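PDB 3EB8: cysteine protease-like VirA from Shigella flexneri, which is a secreted effector needed for Shigella entry into epithelial cells and for its spreading within and between them, although its assigned tubulin-cleaving protease activity is disputed. Local coordinates for residues A[115-126]-A[347-355]; A[273-284]-A[298-309]. All coordinates share one frame; numbering follows the deposited sequence.

Contact 1: residues A[115-126]-A[347-355]; sequences TAINCCTSIIPN and RQVSFAIIS
Ser350 OG is gripped by two groups: Thr121 OG1 lies 2.5 Å from it, a short bond between hydroxyls, and Gln86 NE2 bonds it as well. Each hydroxyl sits between its own backbone N and carbonyl carbon (chi1 61° at Ser350, 50° at Thr121), which turns the two toward each other; such short side chains fit between closely paired strands, and Gln86 NE2, which also bonds Gln348 O, ties the site to strand 86-87. Beside it the backbones zip together. Ser122 and Phe351 form an antiparallel hydrogen-bonded pair, the nearly straight Ser122 N to Phe351 O bond measuring 2.9 Å, and Ile124 N reaches Val349 O at 3.0 Å. Strand 121-123 thus joins 348-355 within the large mixed sheet, while its other edge pairs with strand 86-87. On the Phe351 side, Ile124 CG1 meets ring atom CD1 at 3.6 Å, both side chains also touching helix 245-265. Farther along, where helix 110-118 packs on the strand, Ile354 carries the packing: its CD1 lies 3.6 Å from Cys119 SG and 3.7 Å from Ala116 CB, and its CG2 lies alongside Thr115 CG2, the two side chains running in opposite directions. Ala116 is small enough to let the helix backbone approach.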
loop_
_atom_site.group_PDB
_atom_site.type_symbol
_atom_site.label_atom_id
_atom_site.label_comp_id
_atom_site.label_asym_id
_atom_site.label_seq_id
_atom_site.Cartn_x
_atom_site.Cartn_y
_atom_site.Cartn_z
ATOM N N THR A 115 -8.325 -4.963 8.688
ATOM C CA THR A 115 -9.155 -4.763 7.516
ATOM C C THR A 115 -8.505 -3.806 6.530
ATOM O O THR A 115 -8.488 -4.076 5.337
ATOM C CB THR A 115 -10.524 -4.200 7.899
ATOM O OG1 THR A 115 -11.171 -5.106 8.799
ATOM C CG2 THR A 115 -11.389 -3.969 6.641
ATOM N N ALA A 116 -7.975 -2.690 7.022
ATOM C CA ALA A 116 -7.311 -1.726 6.147
ATOM C C ALA A 116 -6.099 -2.345 5.459
ATOM O O ALA A 116 -5.871 -2.122 4.263
ATOM C CB ALA A 116 -6.897 -0.493 6.915
ATOM N N ILE A 117 -5.319 -3.116 6.212
ATOM C CA ILE A 117 -4.147 -3.761 5.652
ATOM C C ILE A 117 -4.524 -4.634 4.444
ATOM O O ILE A 117 -3.839 -4.639 3.422
ATOM C CB ILE A 117 -3.384 -4.585 6.719
ATOM C CG1 ILE A 117 -2.630 -3.662 7.685
ATOM C CG2 ILE A 117 -2.412 -5.551 6.078
ATOM C CD1 ILE A 117 -1.899 -4.419 8.807
ATOM N N ASN A 118 -5.643 -5.334 4.543
ATOM C CA ASN A 118 -6.008 -6.304 3.516
ATOM C C ASN A 118 -7.105 -5.905 2.511
ATOM O O ASN A 118 -7.556 -6.741 1.727
ATOM C CB ASN A 118 -6.344 -7.640 4.176
ATOM C CG ASN A 118 -5.147 -8.238 4.902
ATOM O OD1 ASN A 118 -5.201 -8.500 6.102
ATOM N ND2 ASN A 118 -4.046 -8.425 4.177
ATOM N N CYS A 119 -7.541 -4.648 2.512
ATOM C CA CYS A 119 -8.648 -4.287 1.626
ATOM C C CYS A 119 -8.180 -3.732 0.278
ATOM O O CYS A 119 -7.100 -3.144 0.183
ATOM C CB CYS A 119 -9.640 -3.324 2.306
ATOM S SG CYS A 119 -9.133 -1.603 2.371
ATOM N N CYS A 120 -8.979 -3.948 -0.764
ATOM C CA CYS A 120 -8.679 -3.397 -2.079
ATOM C C CYS A 120 -8.885 -1.898 -2.009
ATOM O O CYS A 120 -9.444 -1.409 -1.038
ATOM C CB CYS A 120 -9.600 -4.000 -3.144
ATOM S SG CYS A 120 -11.371 -3.539 -3.007
ATOM N N THR A 121 -8.439 -1.169 -3.020
ATOM C CA THR A 121 -8.633 0.284 -3.046
ATOM C C THR A 121 -9.051 0.718 -4.451
ATOM O O THR A 121 -8.980 -0.078 -5.388
ATOM C CB THR A 121 -7.345 1.007 -2.653
ATOM O OG1 THR A 121 -6.261 0.469 -3.426
ATOM C CG2 THR A 121 -7.046 0.810 -1.156
ATOM N N SER A 122 -9.484 1.970 -4.593
ATOM C CA SER A 122 -9.943 2.496 -5.885
ATOM C C SER A 122 -8.961 3.508 -6.476
ATOM O O SER A 122 -8.571 4.476 -5.819
ATOM C CB SER A 122 -11.327 3.138 -5.741
ATOM O OG SER A 122 -11.779 3.688 -6.968
ATOM N N ILE A 123 -8.573 3.285 -7.724
ATOM C CA ILE A 123 -7.576 4.115 -8.372
ATOM C C ILE A 123 -8.131 5.513 -8.657
ATOM O O ILE A 123 -9.233 5.652 -9.180
ATOM C CB ILE A 123 -7.102 3.458 -9.683
ATOM C CG1 ILE A 123 -6.359 2.162 -9.379
ATOM C CG2 ILE A 123 -6.237 4.408 -10.514
ATOM C CD1 ILE A 123 -6.268 1.225 -10.567
ATOM N N ILE A 124 -7.363 6.535 -8.291
ATOM C CA ILE A 124 -7.645 7.915 -8.646
ATOM C C ILE A 124 -7.008 8.179 -10.003
ATOM O O ILE A 124 -5.788 8.113 -10.139
ATOM C CB ILE A 124 -7.029 8.883 -7.609
ATOM C CG1 ILE A 124 -7.467 8.501 -6.189
ATOM C CG2 ILE A 124 -7.393 10.307 -7.916
ATOM C CD1 ILE A 124 -8.957 8.261 -6.063
ATOM N N PRO A 125 -7.826 8.441 -11.030
ATOM C CA PRO A 125 -7.265 8.662 -12.369
ATOM C C PRO A 125 -6.301 9.852 -12.413
ATOM O O PRO A 125 -6.640 10.954 -11.971
ATOM C CB PRO A 125 -8.503 8.946 -13.232
ATOM C CG PRO A 125 -9.635 8.318 -12.497
ATOM C CD PRO A 125 -9.298 8.473 -11.033
ATOM N N ASN A 126 -5.105 9.606 -12.943
ATOM C CA ASN A 126 -4.045 10.605 -13.013
ATOM C C ASN A 126 -3.697 10.983 -14.445
ATOM O O ASN A 126 -2.620 10.635 -14.937
ATOM C CB ASN A 126 -2.775 10.086 -12.322
ATOM C CG ASN A 126 -2.860 10.150 -10.803
ATOM O OD1 ASN A 126 -3.614 10.952 -10.248
ATOM N ND2 ASN A 126 -2.074 9.306 -10.125
ATOM N N ARG A 347 3.588 6.496 -10.827
ATOM C CA ARG A 347 3.015 6.032 -9.565
ATOM C C ARG A 347 1.520 5.909 -9.718
ATOM O O ARG A 347 0.877 6.796 -10.270
ATOM C CB ARG A 347 3.296 6.985 -8.404
ATOM C CG ARG A 347 4.725 7.341 -8.171
ATOM C CD ARG A 347 4.795 8.446 -7.175
ATOM N NE ARG A 347 5.927 9.293 -7.464
ATOM C CZ ARG A 347 6.064 10.539 -7.033
ATOM N NH1 ARG A 347 5.133 11.093 -6.265
ATOM N NH2 ARG A 347 7.142 11.229 -7.368
ATOM N N GLN A 348 0.966 4.805 -9.242
ATOM C CA GLN A 348 -0.478 4.684 -9.177
ATOM C C GLN A 348 -0.972 4.835 -7.745
ATOM O O GLN A 348 -0.454 4.207 -6.809
ATOM C CB GLN A 348 -0.944 3.367 -9.752
ATOM C CG GLN A 348 -2.435 3.285 -9.901
ATOM C CD GLN A 348 -2.844 1.974 -10.517
ATOM O OE1 GLN A 348 -2.857 0.938 -9.839
ATOM N NE2 GLN A 348 -3.163 1.997 -11.821
ATOM N N VAL A 349 -1.979 5.677 -7.597
ATOM C CA VAL A 349 -2.490 6.050 -6.291
ATOM C C VAL A 349 -3.926 5.583 -6.165
ATOM O O VAL A 349 -4.717 5.714 -7.108
ATOM C CB VAL A 349 -2.366 7.578 -6.080
ATOM C CG1 VAL A 349 -3.096 8.025 -4.826
ATOM C CG2 VAL A 349 -0.897 7.963 -6.013
ATOM N N SER A 350 -4.249 5.001 -5.012
ATOM C CA SER A 350 -5.588 4.474 -4.768
ATOM C C SER A 350 -6.008 4.758 -3.332
ATOM O O SER A 350 -5.158 4.929 -2.472
ATOM C CB SER A 350 -5.616 2.980 -5.024
ATOM O OG SER A 350 -4.721 2.326 -4.143
ATOM N N PHE A 351 -7.319 4.796 -3.084
ATOM C CA PHE A 351 -7.871 5.137 -1.776
ATOM C C PHE A 351 -8.884 4.114 -1.286
ATOM O O PHE A 351 -9.581 3.496 -2.072
ATOM C CB PHE A 351 -8.611 6.470 -1.837
ATOM C CG PHE A 351 -7.734 7.661 -1.719
ATOM C CD1 PHE A 351 -6.796 7.950 -2.701
ATOM C CD2 PHE A 351 -7.868 8.528 -0.642
ATOM C CE1 PHE A 351 -5.994 9.060 -2.602
ATOM C CE2 PHE A 351 -7.071 9.656 -0.541
ATOM C CZ PHE A 351 -6.131 9.925 -1.521
ATOM N N ALA A 352 -8.993 3.984 0.025
ATOM C CA ALA A 352 -10.147 3.346 0.617
ATOM C C ALA A 352 -10.390 3.906 2.011
ATOM O O ALA A 352 -9.465 4.339 2.700
ATOM C CB ALA A 352 -9.985 1.803 0.666
ATOM N N ILE A 353 -11.650 3.893 2.418
ATOM C CA ILE A 353 -12.004 4.176 3.789
ATOM C C ILE A 353 -12.401 2.878 4.489
ATOM O O ILE A 353 -13.161 2.064 3.952
ATOM C CB ILE A 353 -13.117 5.236 3.886
ATOM C CG1 ILE A 353 -12.563 6.607 3.487
ATOM C CG2 ILE A 353 -13.640 5.345 5.306
ATOM C CD1 ILE A 353 -13.617 7.690 3.426
ATOM N N ILE A 354 -11.845 2.686 5.679
ATOM C CA ILE A 354 -12.144 1.537 6.515
ATOM C C ILE A 354 -12.799 2.060 7.791
ATOM O O ILE A 354 -12.225 2.887 8.502
ATOM C CB ILE A 354 -10.875 0.720 6.833
ATOM C CG1 ILE A 354 -10.297 0.100 5.548
ATOM C CG2 ILE A 354 -11.172 -0.357 7.847
ATOM C CD1 ILE A 354 -9.453 1.048 4.714
ATOM N N SER A 355 -14.023 1.609 8.048
ATOM C CA SER A 355 -14.804 2.101 9.174
ATOM C C SER A 355 -15.061 1.015 10.215
ATOM O O SER A 355 -15.302 -0.153 9.852
ATOM C CB SER A 355 -16.148 2.640 8.676
ATOM O OG SER A 355 -16.983 3.006 9.758
#

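Contact 2: residues A[273-284]-A[298-309]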
loop_
_atom_site.group_PDB
_atom_site.type_symbol
_atom_site.label_atom_id
_atom_site.label_comp_id
_atom_site.label_asym_id
_atom_site.label_seq_id
_atom_site.Cartn_x
_atom_site.Cartn_y
_atom_site.Cartn_z
ATOM N N ASN A 273 -2.893 10.721 14.660
ATOM C CA ASN A 273 -2.959 11.107 13.258
ATOM C C ASN A 273 -2.851 9.940 12.268
ATOM O O ASN A 273 -3.637 9.843 11.317
ATOM C CB ASN A 273 -1.863 12.117 12.926
ATOM C CG ASN A 273 -1.754 12.374 11.434
ATOM O OD1 ASN A 273 -0.951 11.747 10.735
ATOM N ND2 ASN A 273 -2.585 13.282 10.932
ATOM N N ASN A 274 -1.851 9.080 12.487
ATOM C CA ASN A 274 -1.475 8.038 11.533
ATOM C C ASN A 274 -0.979 6.767 12.215
ATOM O O ASN A 274 -0.436 6.831 13.317
ATOM C CB ASN A 274 -0.402 8.569 10.578
ATOM C CG ASN A 274 0.442 7.457 9.962
ATOM O OD1 ASN A 274 1.591 7.259 10.354
ATOM N ND2 ASN A 274 -0.123 6.726 8.996
ATOM N N CYS A 275 -1.164 5.619 11.553
ATOM C CA CYS A 275 -0.726 4.322 12.087
ATOM C C CYS A 275 0.480 3.704 11.343
ATOM O O CYS A 275 0.781 2.532 11.527
ATOM C CB CYS A 275 -1.897 3.318 12.133
ATOM S SG CYS A 275 -3.541 4.065 12.408
ATOM N N GLY A 276 1.164 4.491 10.508
ATOM C CA GLY A 276 2.386 4.046 9.845
ATOM C C GLY A 276 2.208 3.449 8.456
ATOM O O GLY A 276 1.109 3.487 7.896
ATOM N N HIS A 277 3.289 2.885 7.913
ATOM C CA HIS A 277 3.325 2.373 6.531
ATOM C C HIS A 277 3.199 0.854 6.426
ATOM O O HIS A 277 3.788 0.118 7.213
ATOM C CB HIS A 277 4.646 2.755 5.848
ATOM C CG HIS A 277 4.790 4.216 5.563
ATOM N ND1 HIS A 277 4.615 4.748 4.306
ATOM C CD2 HIS A 277 5.108 5.256 6.370
ATOM C CE1 HIS A 277 4.806 6.056 4.351
ATOM N NE2 HIS A 277 5.108 6.389 5.593
ATOM N N ILE A 278 2.450 0.386 5.438
ATOM C CA ILE A 278 2.547 -1.011 5.048
ATOM C C ILE A 278 3.195 -1.082 3.668
ATOM O O ILE A 278 2.617 -0.661 2.661
ATOM C CB ILE A 278 1.188 -1.765 5.058
ATOM C CG1 ILE A 278 0.799 -2.196 6.483
ATOM C CG2 ILE A 278 1.305 -3.067 4.266
ATOM C CD1 ILE A 278 0.534 -1.088 7.429
ATOM N N ILE A 279 4.403 -1.627 3.640
ATOM C CA ILE A 279 5.235 -1.623 2.453
ATOM C C ILE A 279 5.500 -3.035 1.948
ATOM O O ILE A 279 6.094 -3.848 2.636
ATOM C CB ILE A 279 6.564 -0.900 2.748
ATOM C CG1 ILE A 279 6.276 0.582 3.011
ATOM C CG2 ILE A 279 7.552 -1.084 1.589
ATOM C CD1 ILE A 279 7.382 1.303 3.763
ATOM N N LYS A 280 5.031 -3.324 0.747
ATOM C CA LYS A 280 5.308 -4.610 0.119
ATOM C C LYS A 280 6.207 -4.405 -1.095
ATOM O O LYS A 280 5.913 -3.573 -1.950
ATOM C CB LYS A 280 4.018 -5.326 -0.276
ATOM C CG LYS A 280 3.194 -5.780 0.922
ATOM C CD LYS A 280 2.666 -7.202 0.732
ATOM C CE LYS A 280 2.294 -7.840 2.074
ATOM N NZ LYS A 280 2.021 -9.308 2.002
ATOM N N ILE A 281 7.314 -5.146 -1.143
ATOM C CA ILE A 281 8.286 -5.031 -2.217
ATOM C C ILE A 281 8.496 -6.399 -2.814
ATOM O O ILE A 281 8.669 -7.375 -2.075
ATOM C CB ILE A 281 9.660 -4.477 -1.713
ATOM C CG1 ILE A 281 9.488 -3.094 -1.096
ATOM C CG2 ILE A 281 10.657 -4.397 -2.855
ATOM C CD1 ILE A 281 10.625 -2.630 -0.247
ATOM N N ASN A 282 8.476 -6.457 -4.149
ATOM C CA ASN A 282 8.741 -7.667 -4.905
ATOM C C ASN A 282 9.730 -7.399 -6.036
ATOM O O ASN A 282 9.779 -6.300 -6.577
ATOM C CB ASN A 282 7.442 -8.235 -5.467
ATOM C CG ASN A 282 6.514 -8.731 -4.373
ATOM O OD1 ASN A 282 6.762 -9.771 -3.770
ATOM N ND2 ASN A 282 5.449 -7.982 -4.100
ATOM N N ALA A 283 10.531 -8.400 -6.379
ATOM C CA ALA A 283 11.461 -8.269 -7.476
ATOM C C ALA A 283 10.656 -8.484 -8.743
ATOM O O ALA A 283 9.643 -9.152 -8.695
ATOM C CB ALA A 283 12.556 -9.306 -7.348
ATOM N N VAL A 284 11.067 -7.898 -9.862
ATOM C CA VAL A 284 10.338 -8.110 -11.108
ATOM C C VAL A 284 10.808 -9.406 -11.770
ATOM O O VAL A 284 9.994 -10.243 -12.217
ATOM C CB VAL A 284 10.512 -6.936 -12.091
ATOM C CG1 VAL A 284 10.024 -7.322 -13.514
ATOM C CG2 VAL A 284 9.777 -5.706 -11.580
ATOM N N ARG A 298 18.178 -6.450 -12.017
ATOM C CA ARG A 298 17.047 -6.751 -11.109
ATOM C C ARG A 298 16.245 -5.546 -10.582
ATOM O O ARG A 298 16.793 -4.689 -9.898
ATOM C CB ARG A 298 17.497 -7.589 -9.914
ATOM C CG ARG A 298 16.344 -7.907 -8.965
ATOM C CD ARG A 298 16.750 -8.891 -7.890
ATOM N NE ARG A 298 17.973 -8.458 -7.222
ATOM C CZ ARG A 298 18.460 -9.018 -6.122
ATOM N NH1 ARG A 298 17.815 -10.030 -5.552
ATOM N NH2 ARG A 298 19.587 -8.561 -5.587
ATOM N N ALA A 299 14.941 -5.527 -10.889
ATOM C CA ALA A 299 14.036 -4.405 -10.590
ATOM C C ALA A 299 12.994 -4.733 -9.508
ATOM O O ALA A 299 12.786 -5.898 -9.171
ATOM C CB ALA A 299 13.340 -3.922 -11.865
ATOM N N TYR A 300 12.334 -3.703 -8.977
ATOM C CA TYR A 300 11.422 -3.881 -7.837
ATOM C C TYR A 300 10.047 -3.262 -8.042
ATOM O O TYR A 300 9.908 -2.165 -8.585
ATOM C CB TYR A 300 12.066 -3.389 -6.530
ATOM C CG TYR A 300 13.343 -4.138 -6.215
ATOM C CD1 TYR A 300 14.598 -3.596 -6.530
ATOM C CD2 TYR A 300 13.301 -5.411 -5.640
ATOM C CE1 TYR A 300 15.764 -4.293 -6.273
ATOM C CE2 TYR A 300 14.460 -6.114 -5.375
ATOM C CZ TYR A 300 15.687 -5.549 -5.693
ATOM O OH TYR A 300 16.841 -6.246 -5.432
ATOM N N GLU A 301 9.024 -3.985 -7.618
ATOM C CA GLU A 301 7.689 -3.421 -7.521
ATOM C C GLU A 301 7.461 -3.040 -6.067
ATOM O O GLU A 301 7.644 -3.859 -5.158
ATOM C CB GLU A 301 6.643 -4.430 -7.994
ATOM C CG GLU A 301 6.955 -4.980 -9.383
ATOM C CD GLU A 301 6.167 -6.236 -9.758
ATOM O OE1 GLU A 301 5.966 -6.457 -10.976
ATOM O OE2 GLU A 301 5.763 -7.001 -8.850
ATOM N N VAL A 302 7.080 -1.791 -5.843
ATOM C CA VAL A 302 6.772 -1.331 -4.496
ATOM C C VAL A 302 5.282 -1.024 -4.356
ATOM O O VAL A 302 4.663 -0.430 -5.252
ATOM C CB VAL A 302 7.561 -0.056 -4.176
ATOM C CG1 VAL A 302 7.212 0.468 -2.797
ATOM C CG2 VAL A 302 9.047 -0.315 -4.325
ATOM N N SER A 303 4.708 -1.450 -3.238
ATOM C CA SER A 303 3.406 -0.979 -2.820
ATOM C C SER A 303 3.573 -0.336 -1.453
ATOM O O SER A 303 3.896 -1.026 -0.479
ATOM C CB SER A 303 2.422 -2.132 -2.712
ATOM O OG SER A 303 1.303 -1.728 -1.928
ATOM N N SER A 304 3.369 0.978 -1.381
ATOM C CA SER A 304 3.529 1.721 -0.134
ATOM C C SER A 304 2.197 2.312 0.312
ATOM O O SER A 304 1.693 3.257 -0.289
ATOM C CB SER A 304 4.561 2.837 -0.313
ATOM O OG SER A 304 4.860 3.490 0.910
ATOM N N SER A 305 1.624 1.763 1.373
ATOM C CA SER A 305 0.354 2.271 1.862
ATOM C C SER A 305 0.529 3.065 3.128
ATOM O O SER A 305 1.167 2.614 4.077
ATOM C CB SER A 305 -0.610 1.126 2.100
ATOM O OG SER A 305 -0.846 0.466 0.878
ATOM N N ILE A 306 -0.046 4.256 3.150
ATOM C CA ILE A 306 -0.081 5.012 4.381
ATOM C C ILE A 306 -1.483 4.836 4.999
ATOM O O ILE A 306 -2.450 4.599 4.284
ATOM C CB ILE A 306 0.316 6.482 4.142
ATOM C CG1 ILE A 306 0.731 7.146 5.458
ATOM C CG2 ILE A 306 -0.810 7.261 3.463
ATOM C CD1 ILE A 306 1.438 8.480 5.287
ATOM N N LEU A 307 -1.588 4.903 6.323
ATOM C CA LEU A 307 -2.852 4.594 6.996
ATOM C C LEU A 307 -3.314 5.697 7.942
ATOM O O LEU A 307 -3.479 5.443 9.140
ATOM C CB LEU A 307 -2.753 3.282 7.795
ATOM C CG LEU A 307 -2.303 1.964 7.143
ATOM C CD1 LEU A 307 -2.112 0.864 8.196
ATOM C CD2 LEU A 307 -3.274 1.496 6.085
ATOM N N PRO A 308 -3.520 6.921 7.426
ATOM C CA PRO A 308 -3.963 7.992 8.322
ATOM C C PRO A 308 -5.298 7.634 8.950
ATOM O O PRO A 308 -6.113 6.987 8.315
ATOM C CB PRO A 308 -4.161 9.184 7.372
ATOM C CG PRO A 308 -4.310 8.552 6.021
ATOM C CD PRO A 308 -3.357 7.415 6.052
ATOM N N SER A 309 -5.517 8.061 10.184
ATOM C CA SER A 309 -6.797 7.812 10.843
ATOM C C SER A 309 -7.892 8.667 10.192
ATOM O O SER A 309 -7.615 9.761 9.694
ATOM C CB SER A 309 -6.694 8.148 12.321
ATOM O OG SER A 309 -6.600 9.543 12.471
HETATM O O HOH W 1 -5.397 11.843 10.291
HETATM O O HOH W 2 1.237 -1.580 0.628
#
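Ile278 and Leu307 touch at their CD1 methyls, 3.4 Å apart, two branched chains meeting on one face of a long antiparallel pair. On the other face Ile281 CG2 comes obliquely to Tyr300 CD2 at 4.0 Å; apolar groups suit this part of the face, for Ile281, Tyr300 and Val302 press against helix 226-234, and Tyr300 OH bonds Asp225. Farther along, Ile306 takes CG1 anti to its backbone N (chi1 -161°) and lays that carbon over one face of the His277 ring, whose edge faces Ser304 OG, itself bonded to Ala235 O. Back on the Ile278 side, the Val284 and Glu301 side chains cross at about a right angle, Val284 CG2 lying 3.6 Å from Glu301 CG.

The backbone bonds are regular through the middle. Ile278 with Ser305, Lys280 with Ser303 and Asn282 with Glu301 are hydrogen-bonded pairs, the two directions of the Lys280-Ser303 pair both measuring 2.8 Å from N to O.

Water supplements them. One molecule donates to Ile278 O and to Ser303 OG, 2.6 Å from each, and bonds Ser305 OG, tying together polar groups on the Lys280 side of the sheet; Ser303 OG also has Glu322 as a partner. Another bridges Asn273 O and Ser309 O.

Toward Asn273 the register slips: Cys275 and Gly276 together face Leu307, and the bonds Cys275 N to Leu307 O and Leu307 N to Gly276 O are weak. Gly276 has a positive phi of 94°, where a CB would press on the carbonyl O of Cys275, and a weak, bent bond from Gly276 N to Asn274 OD1 lies within this irregular part of the strand. Such an extra residue is a beta bulge, here set in a long beta hairpin whose connecting residues 285-297 are not modelled.

Both contacts belong to the same mixed sheet, with strand 315-327 between them: it pairs with 300-312 on one side and with 348-356 on the other. They also meet directly, since Ile117 CG1 packs 3.9 Å from Ile278 CG1, so the helix of contact 1 lies against the hairpin of contact 2. Contact 1 is the more buried; it brings together segments more than two hundred residues apart, and relies on a few backbone bonds, one hydroxyl pair and helix-to-strand apolar packing. Contact 2 joins chain neighbours over a longer ladder, and is only partly buried: most of its middle residues are buried, though Lys280 and Ser303 are partly exposed, and its ends, at Asn273 and Val284, are exposed.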